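Local structure of beta-galactosidase (6Y2K) at residues A[248-252]-A[253-257]; A[418-421]-A[422-426]; A[604-607]-A[608-612]. The protein hydrolyses terminal beta-galactosides, as a cold-active family GH42 enzyme from an Antarctic Marinomonas that works as a hexamer. All blocks are in the same frame, centred on the assembly; numbering follows the deposited sequence.

Interaction 1: A[248-252]-A[253-257]; sequences TAFDH and HKVGQ
The carbonyl oxygen of Asp251 is gripped by two amides of the helix that follows it. Val255 N lies 3.2 Å from Asp251 O on an almost straight bond (174°), whereas Lys254 N reaches the same oxygen only through a weak, bent one. Lys254 N also donates to the carboxylate, at 3.1 Å from Asp251 OD1, approaching from above the carboxylate plane. Asp251 is therefore the N-cap residue: with CG anti to the backbone N (chi1 -174°), its carboxylate folds back over the first turn, where a negative charge is probably favoured by the helix dipole. The carboxylate carbon, Asp251 CG, also rests 3.6 Å from Lys254 CB, the two side chains crossing at about a right angle. Beyond CB, Lys254 runs out fully extended to a salt bridge with Asp217. The next i to i+4 bond along the helix runs from Gly256 N to His252 O, at 3.0 Å.

An aromatic pair lies next to the cap. His252 CE1 stands 3.5 Å above the Phe250 ring, over its centre, and the imidazole is fixed in rotation by its ND1, which donates to Phe250 O at 2.7 Å within the imidazole plane. Phe250, just before the N-cap, also meets Val255, four residues after it, with Phe250 CD2 3.6 Å from Val255 CG2, the contact known as a hydrophobic staple.

The loop and helix follow strand 238-244 of the TIM barrel. Phe250 and Val255 pack on helix 205-233 through Ser216 and Val220, both histidines touch Cys305 of helix 294-305, and helix 418-426 meets Asp251 through Tyr418 and Trp422.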
loop_
_atom_site.group_PDB
_atom_site.type_symbol
_atom_site.label_atom_id
_atom_site.label_comp_id
_atom_site.label_asym_id
_atom_site.label_seq_id
_atom_site.Cartn_x
_atom_site.Cartn_y
_atom_site.Cartn_z
ATOM N N THR A 248 5.416 -29.115 24.536
ATOM C CA THR A 248 5.498 -28.794 25.957
ATOM C C THR A 248 4.515 -29.535 26.867
ATOM O O THR A 248 4.416 -29.205 28.050
ATOM C CB THR A 248 5.290 -27.285 26.136
ATOM O OG1 THR A 248 4.051 -26.914 25.526
ATOM C CG2 THR A 248 6.408 -26.522 25.484
ATOM N N ALA A 249 3.831 -30.553 26.346
ATOM C CA ALA A 249 2.698 -31.158 27.057
ATOM C C ALA A 249 3.059 -32.068 28.236
ATOM O O ALA A 249 2.182 -32.364 29.042
ATOM C CB ALA A 249 1.800 -31.906 26.081
ATOM N N PHE A 250 4.311 -32.533 28.328
ATOM C CA PHE A 250 4.804 -33.198 29.541
ATOM C C PHE A 250 6.103 -32.555 30.034
ATOM O O PHE A 250 6.773 -31.823 29.301
ATOM C CB PHE A 250 4.968 -34.713 29.344
ATOM C CG PHE A 250 6.092 -35.106 28.425
ATOM C CD1 PHE A 250 5.874 -35.237 27.063
ATOM C CD2 PHE A 250 7.359 -35.384 28.929
ATOM C CE1 PHE A 250 6.906 -35.607 26.217
ATOM C CE2 PHE A 250 8.398 -35.757 28.080
ATOM C CZ PHE A 250 8.168 -35.878 26.728
ATOM N N ASP A 251 6.434 -32.823 31.293
ATOM C CA ASP A 251 7.647 -32.293 31.915
ATOM C C ASP A 251 8.861 -33.105 31.462
ATOM O O ASP A 251 9.091 -34.219 31.955
ATOM C CB ASP A 251 7.483 -32.315 33.439
ATOM C CG ASP A 251 8.631 -31.646 34.181
ATOM O OD1 ASP A 251 9.705 -31.418 33.590
ATOM O OD2 ASP A 251 8.437 -31.360 35.387
ATOM N N HIS A 252 9.636 -32.531 30.535
ATOM C CA HIS A 252 10.794 -33.210 29.948
ATOM C C HIS A 252 11.975 -33.281 30.922
ATOM O O HIS A 252 12.812 -34.177 30.804
ATOM C CB HIS A 252 11.250 -32.530 28.656
ATOM C CG HIS A 252 10.253 -32.590 27.536
ATOM N ND1 HIS A 252 8.939 -32.189 27.673
ATOM C CD2 HIS A 252 10.389 -32.991 26.250
ATOM C CE1 HIS A 252 8.313 -32.346 26.517
ATOM N NE2 HIS A 252 9.171 -32.827 25.636
ATOM N N HIS A 253 12.066 -32.342 31.861
ATOM C CA HIS A 253 13.087 -32.423 32.912
ATOM C C HIS A 253 12.839 -33.631 33.825
ATOM O O HIS A 253 13.782 -34.337 34.202
ATOM C CB HIS A 253 13.131 -31.149 33.765
ATOM C CG HIS A 253 13.517 -29.921 33.002
ATOM N ND1 HIS A 253 12.621 -28.919 32.700
ATOM C CD2 HIS A 253 14.695 -29.548 32.451
ATOM C CE1 HIS A 253 13.240 -27.973 32.022
ATOM N NE2 HIS A 253 14.498 -28.331 31.853
ATOM N N LYS A 254 11.569 -33.877 34.149
ATOM C CA LYS A 254 11.198 -34.947 35.079
ATOM C C LYS A 254 11.390 -36.321 34.437
ATOM O O LYS A 254 11.962 -37.219 35.058
ATOM C CB LYS A 254 9.768 -34.759 35.602
ATOM C CG LYS A 254 9.440 -35.616 36.817
ATOM C CD LYS A 254 8.070 -35.285 37.380
ATOM C CE LYS A 254 7.784 -36.117 38.628
ATOM N NZ LYS A 254 6.436 -35.856 39.205
ATOM N N VAL A 255 10.948 -36.476 33.189
ATOM C CA VAL A 255 11.226 -37.705 32.422
ATOM C C VAL A 255 12.744 -37.911 32.318
ATOM O O VAL A 255 13.231 -39.026 32.485
ATOM C CB VAL A 255 10.572 -37.674 31.020
ATOM C CG1 VAL A 255 11.055 -38.824 30.137
ATOM C CG2 VAL A 255 9.057 -37.722 31.153
ATOM N N GLY A 256 13.476 -36.824 32.073
ATOM C CA GLY A 256 14.931 -36.848 31.962
ATOM C C GLY A 256 15.698 -37.330 33.183
ATOM O O GLY A 256 16.803 -37.855 33.024
ATOM N N GLN A 257 15.130 -37.163 34.385
ATOM C CA GLN A 257 15.732 -37.656 35.638
ATOM C C GLN A 257 15.975 -39.170 35.601
ATOM O O GLN A 257 16.888 -39.677 36.251
ATOM C CB GLN A 257 14.832 -37.358 36.853
ATOM C CG GLN A 257 14.675 -35.899 37.252
ATOM C CD GLN A 257 13.654 -35.719 38.365
ATOM O OE1 GLN A 257 13.290 -34.600 38.715
ATOM N NE2 GLN A 257 13.177 -36.833 38.921
#

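Interaction 2: A[418-421]-A[422-426]; sequences YDAC and WSLDI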
loop_
_atom_site.group_PDB
_atom_site.type_symbol
_atom_site.label_atom_id
_atom_site.label_comp_id
_atom_site.label_asym_id
_atom_site.label_seq_id
_atom_site.Cartn_x
_atom_site.Cartn_y
_atom_site.Cartn_z
ATOM N N TYR A 418 8.283 -26.196 32.685
ATOM C CA TYR A 418 7.081 -26.780 32.068
ATOM C C TYR A 418 5.799 -26.469 32.858
ATOM O O TYR A 418 4.750 -26.206 32.267
ATOM C CB TYR A 418 7.243 -28.288 31.840
ATOM C CG TYR A 418 8.215 -28.593 30.728
ATOM C CD1 TYR A 418 7.794 -28.631 29.397
ATOM C CD2 TYR A 418 9.563 -28.821 30.997
ATOM C CE1 TYR A 418 8.691 -28.895 28.368
ATOM C CE2 TYR A 418 10.466 -29.086 29.975
ATOM C CZ TYR A 418 10.023 -29.119 28.663
ATOM O OH TYR A 418 10.917 -29.373 27.649
ATOM N N ASP A 419 5.896 -26.448 34.182
ATOM C CA ASP A 419 4.737 -26.132 35.003
ATOM C C ASP A 419 4.242 -24.706 34.752
ATOM O O ASP A 419 3.034 -24.482 34.662
ATOM C CB ASP A 419 5.015 -26.363 36.491
ATOM C CG ASP A 419 3.750 -26.540 37.288
ATOM O OD1 ASP A 419 3.160 -27.640 37.204
ATOM O OD2 ASP A 419 3.343 -25.581 37.987
ATOM N N ALA A 420 5.173 -23.756 34.624
ATOM C CA ALA A 420 4.841 -22.373 34.248
ATOM C C ALA A 420 4.202 -22.318 32.857
ATOM O O ALA A 420 3.205 -21.624 32.657
ATOM C CB ALA A 420 6.079 -21.481 34.291
ATOM N N CYS A 421 4.771 -23.064 31.913
ATOM C CA CYS A 421 4.204 -23.170 30.563
ATOM C C CYS A 421 2.728 -23.590 30.577
ATOM O O CYS A 421 1.889 -22.961 29.925
ATOM C CB CYS A 421 5.017 -24.152 29.716
ATOM S SG CYS A 421 4.604 -24.094 27.969
ATOM N N TRP A 422 2.414 -24.628 31.349
ATOM C CA TRP A 422 1.035 -25.120 31.486
ATOM C C TRP A 422 0.118 -24.060 32.105
ATOM O O TRP A 422 -0.965 -23.786 31.579
ATOM C CB TRP A 422 0.980 -26.404 32.325
ATOM C CG TRP A 422 1.876 -27.510 31.834
ATOM C CD1 TRP A 422 2.273 -27.732 30.549
ATOM C CD2 TRP A 422 2.452 -28.564 32.619
ATOM N NE1 TRP A 422 3.084 -28.842 30.489
ATOM C CE2 TRP A 422 3.204 -29.375 31.743
ATOM C CE3 TRP A 422 2.409 -28.897 33.977
ATOM C CZ2 TRP A 422 3.899 -30.509 32.179
ATOM C CZ3 TRP A 422 3.109 -30.023 34.416
ATOM C CH2 TRP A 422 3.846 -30.813 33.513
ATOM N N SER A 423 0.567 -23.454 33.201
ATOM C CA SER A 423 -0.178 -22.390 33.865
ATOM C C SER A 423 -0.527 -21.249 32.896
ATOM O O SER A 423 -1.698 -20.893 32.732
ATOM C CB SER A 423 0.612 -21.847 35.064
ATOM O OG SER A 423 -0.021 -20.683 35.589
ATOM N N LEU A 424 0.494 -20.726 32.224
ATOM C CA LEU A 424 0.323 -19.599 31.308
ATOM C C LEU A 424 -0.475 -19.945 30.032
ATOM O O LEU A 424 -1.165 -19.089 29.488
ATOM C CB LEU A 424 1.696 -19.003 30.962
ATOM C CG LEU A 424 2.433 -18.420 32.182
ATOM C CD1 LEU A 424 3.929 -18.357 31.940
ATOM C CD2 LEU A 424 1.925 -17.042 32.528
ATOM N N ASP A 425 -0.368 -21.179 29.545
ATOM C CA ASP A 425 -1.190 -21.633 28.410
ATOM C C ASP A 425 -2.665 -21.812 28.797
ATOM O O ASP A 425 -3.551 -21.669 27.955
ATOM C CB ASP A 425 -0.677 -22.971 27.851
ATOM C CG ASP A 425 0.591 -22.836 27.019
ATOM O OD1 ASP A 425 1.020 -21.701 26.681
ATOM O OD2 ASP A 425 1.147 -23.907 26.688
ATOM N N ILE A 426 -2.913 -22.163 30.057
ATOM C CA ILE A 426 -4.278 -22.404 30.549
ATOM C C ILE A 426 -5.080 -21.095 30.567
ATOM O O ILE A 426 -6.242 -21.076 30.141
ATOM C CB ILE A 426 -4.265 -23.173 31.907
ATOM C CG1 ILE A 426 -4.044 -24.672 31.639
ATOM C CG2 ILE A 426 -5.556 -22.982 32.696
ATOM C CD1 ILE A 426 -3.619 -25.486 32.856
#
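Backbone hydrogen bonds tie Tyr418 to Trp422 and then each residue to the one four places on, the regular pattern of an alpha helix. Trp422 N reaches Tyr418 O at 3.0 Å, Leu424 N meets Ala420 O at 2.9 Å, and the Asp419–Ser423 and Cys421–Asp425 pairs repeat the scheme.

A carbonyl-to-ring contact is laid over the first of these bonds. With its CG anti to the carbonyl carbon (chi1 -54°), Trp422 turns back along the helix, and Tyr418 O sits 3.1 Å above the indole plane, offset toward the rim; the same oxygen thus accepts the amide of Trp422 and faces its ring. Asp419 CA lies over that same face. The helix, 418-426, directly follows strand 412-415 of the mixed sheet in the trimerisation domain, a strand-to-helix step consistent with the class I glutamine amidotransferase-like fold of its clan.

Among polar-to-ring contacts, Asp419 OD1 comes 3.5 Å from Trp422 CE3, the carboxylate and indole planes being 69° apart. That oxygen is held chiefly by a salt bridge to Arg213, and Trp422 NE1 bonds to Thr248 O. Replacing Trp422 with an alanine would probably leave Thr248 O without this donor and open a gap against Leu209 and Gln212 of helix 205-233.

Apolar packing is lighter: Tyr418 CB touches Trp422 CZ2 at 4.0 Å, while Ala420 CB comes no nearer than 4.5 Å to Leu424 CD1. Ala420, Cys421 and Leu424 all pack on Tyr435 of helix 435-448. A close polar approach stands apart from these, on another flank of the helix, where Asp425 OD2 lies 3.7 Å from Cys421 SG.

Interaction 3: A[604-607]-A[608-612]; sequences YYLP and KGVRV
Leu606 and Val612 cross at about a right angle, with Leu606 CD2 4.0 Å from Val612 CG2. The other branch of the leucine, CD1, lies against the strand backbone, 3.6 Å from Val610 O. Leu606 reaches both because its CG is anti to the carbonyl carbon (chi1 -68°). Beside it, Pro607 and Val610 meet at a slant, Pro607 CB lying 3.9 Å from Val610 CG2.

The chain reverses through a type II beta turn from Pro607 to Val610, which brings Leu606 alongside the strand. Val610 N closes it by donating to Pro607 O at 3.1 Å from above the carbonyl plane, and Gly609 supplies the positive phi (82°) of the third position. The turn leads into strand 610-615, within this chain an outermost strand of the C-terminal antiparallel sheet, while Pro607 packs on Ser538 of a neighbouring subunit.

Arg611 points its CB away, yet its NH1 returns to Val610 O at 3.0 Å, in the guanidinium plane. The chemistry is thus mixed: aliphatic contacts on the Leu606 side, and a buried arginine whose charge is met by Asp293 through NE while NH1 satisfies Val610 O, so that the guanidinium is probably held in place.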
loop_
_atom_site.group_PDB
_atom_site.type_symbol
_atom_site.label_atom_id
_atom_site.label_comp_id
_atom_site.label_asym_id
_atom_site.label_seq_id
_atom_site.Cartn_x
_atom_site.Cartn_y
_atom_site.Cartn_z
ATOM N N TYR A 604 27.885 -8.505 21.372
ATOM C CA TYR A 604 28.201 -8.074 20.017
ATOM C C TYR A 604 26.926 -8.214 19.191
ATOM O O TYR A 604 26.372 -9.303 19.127
ATOM C CB TYR A 604 29.316 -8.959 19.428
ATOM C CG TYR A 604 29.876 -8.464 18.105
ATOM C CD1 TYR A 604 29.170 -8.630 16.910
ATOM C CD2 TYR A 604 31.125 -7.827 18.045
ATOM C CE1 TYR A 604 29.686 -8.177 15.703
ATOM C CE2 TYR A 604 31.644 -7.370 16.845
ATOM C CZ TYR A 604 30.926 -7.544 15.676
ATOM O OH TYR A 604 31.438 -7.087 14.483
ATOM N N TYR A 605 26.465 -7.123 18.573
ATOM C CA TYR A 605 25.310 -7.171 17.685
ATOM C C TYR A 605 25.762 -7.805 16.375
ATOM O O TYR A 605 26.340 -7.130 15.514
ATOM C CB TYR A 605 24.727 -5.774 17.428
ATOM C CG TYR A 605 23.880 -5.206 18.552
ATOM C CD1 TYR A 605 24.463 -4.756 19.740
ATOM C CD2 TYR A 605 22.496 -5.082 18.415
ATOM C CE1 TYR A 605 23.690 -4.213 20.770
ATOM C CE2 TYR A 605 21.712 -4.547 19.441
ATOM C CZ TYR A 605 22.311 -4.117 20.616
ATOM O OH TYR A 605 21.532 -3.581 21.629
ATOM N N LEU A 606 25.525 -9.108 16.241
ATOM C CA LEU A 606 25.936 -9.848 15.049
ATOM C C LEU A 606 25.153 -9.389 13.823
ATOM O O LEU A 606 24.042 -8.864 13.968
ATOM C CB LEU A 606 25.727 -11.360 15.241
ATOM C CG LEU A 606 26.622 -12.060 16.275
ATOM C CD1 LEU A 606 26.061 -13.439 16.598
ATOM C CD2 LEU A 606 28.050 -12.179 15.777
ATOM N N PRO A 607 25.717 -9.599 12.611
ATOM C CA PRO A 607 24.957 -9.350 11.380
ATOM C C PRO A 607 23.684 -10.193 11.318
ATOM O O PRO A 607 23.601 -11.231 11.992
ATOM C CB PRO A 607 25.930 -9.760 10.264
ATOM C CG PRO A 607 27.291 -9.751 10.882
ATOM C CD PRO A 607 27.092 -10.063 12.328
ATOM N N LYS A 608 22.708 -9.745 10.529
ATOM C CA LYS A 608 21.440 -10.447 10.392
ATOM C C LYS A 608 21.655 -11.860 9.869
ATOM O O LYS A 608 22.364 -12.056 8.877
ATOM C CB LYS A 608 20.496 -9.726 9.427
ATOM C CG LYS A 608 19.924 -8.417 9.946
ATOM C CD LYS A 608 18.807 -7.925 9.024
ATOM C CE LYS A 608 18.340 -6.526 9.404
ATOM N NZ LYS A 608 17.503 -6.504 10.642
ATOM N N GLY A 609 21.044 -12.834 10.549
ATOM C CA GLY A 609 21.147 -14.236 10.163
ATOM C C GLY A 609 22.396 -14.963 10.640
ATOM O O GLY A 609 22.558 -16.148 10.352
ATOM N N VAL A 610 23.269 -14.272 11.370
ATOM C CA VAL A 610 24.523 -14.848 11.859
ATOM C C VAL A 610 24.382 -15.222 13.336
ATOM O O VAL A 610 23.684 -14.553 14.098
ATOM C CB VAL A 610 25.713 -13.879 11.633
ATOM C CG1 VAL A 610 26.994 -14.388 12.292
ATOM C CG2 VAL A 610 25.944 -13.681 10.142
ATOM N N ARG A 611 25.010 -16.330 13.710
ATOM C CA ARG A 611 25.005 -16.825 15.073
ATOM C C ARG A 611 26.392 -17.358 15.381
ATOM O O ARG A 611 27.119 -17.763 14.470
ATOM C CB ARG A 611 23.974 -17.943 15.237
ATOM C CG ARG A 611 22.518 -17.514 15.052
ATOM C CD ARG A 611 22.075 -16.653 16.224
ATOM N NE ARG A 611 20.650 -16.362 16.209
ATOM C CZ ARG A 611 20.068 -15.387 15.508
ATOM N NH1 ARG A 611 20.770 -14.584 14.706
ATOM N NH2 ARG A 611 18.755 -15.223 15.593
ATOM N N VAL A 612 26.733 -17.344 16.669
ATOM C CA VAL A 612 28.021 -17.805 17.176
ATOM C C VAL A 612 27.795 -18.560 18.489
ATOM O O VAL A 612 26.869 -18.259 19.255
ATOM C CB VAL A 612 28.997 -16.625 17.402
ATOM C CG1 VAL A 612 30.301 -17.086 18.044
ATOM C CG2 VAL A 612 29.321 -15.949 16.089
#

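Interactions 1 and 2 form one junction between the barrel and the trimerisation domain: their centres are 13 Å apart, and they touch directly. Trp422 NE1 lies 2.8 Å from Thr248 O, a probable hydrogen bond, and Tyr418 OH is 3.3 Å from His252 CG, the rings of Tyr418 and His252 meeting nearly parallel. Residues 248-252 follow barrel strand 238-244, probably at the end where TIM-barrel enzymes carry their active site. A glycerol, probably from crystallisation, lies about 5 Å from the side chain of Asp425. Interaction 3 stands apart, its centre 31 Å from each of the others, in contact with a second subunit of the hexamer.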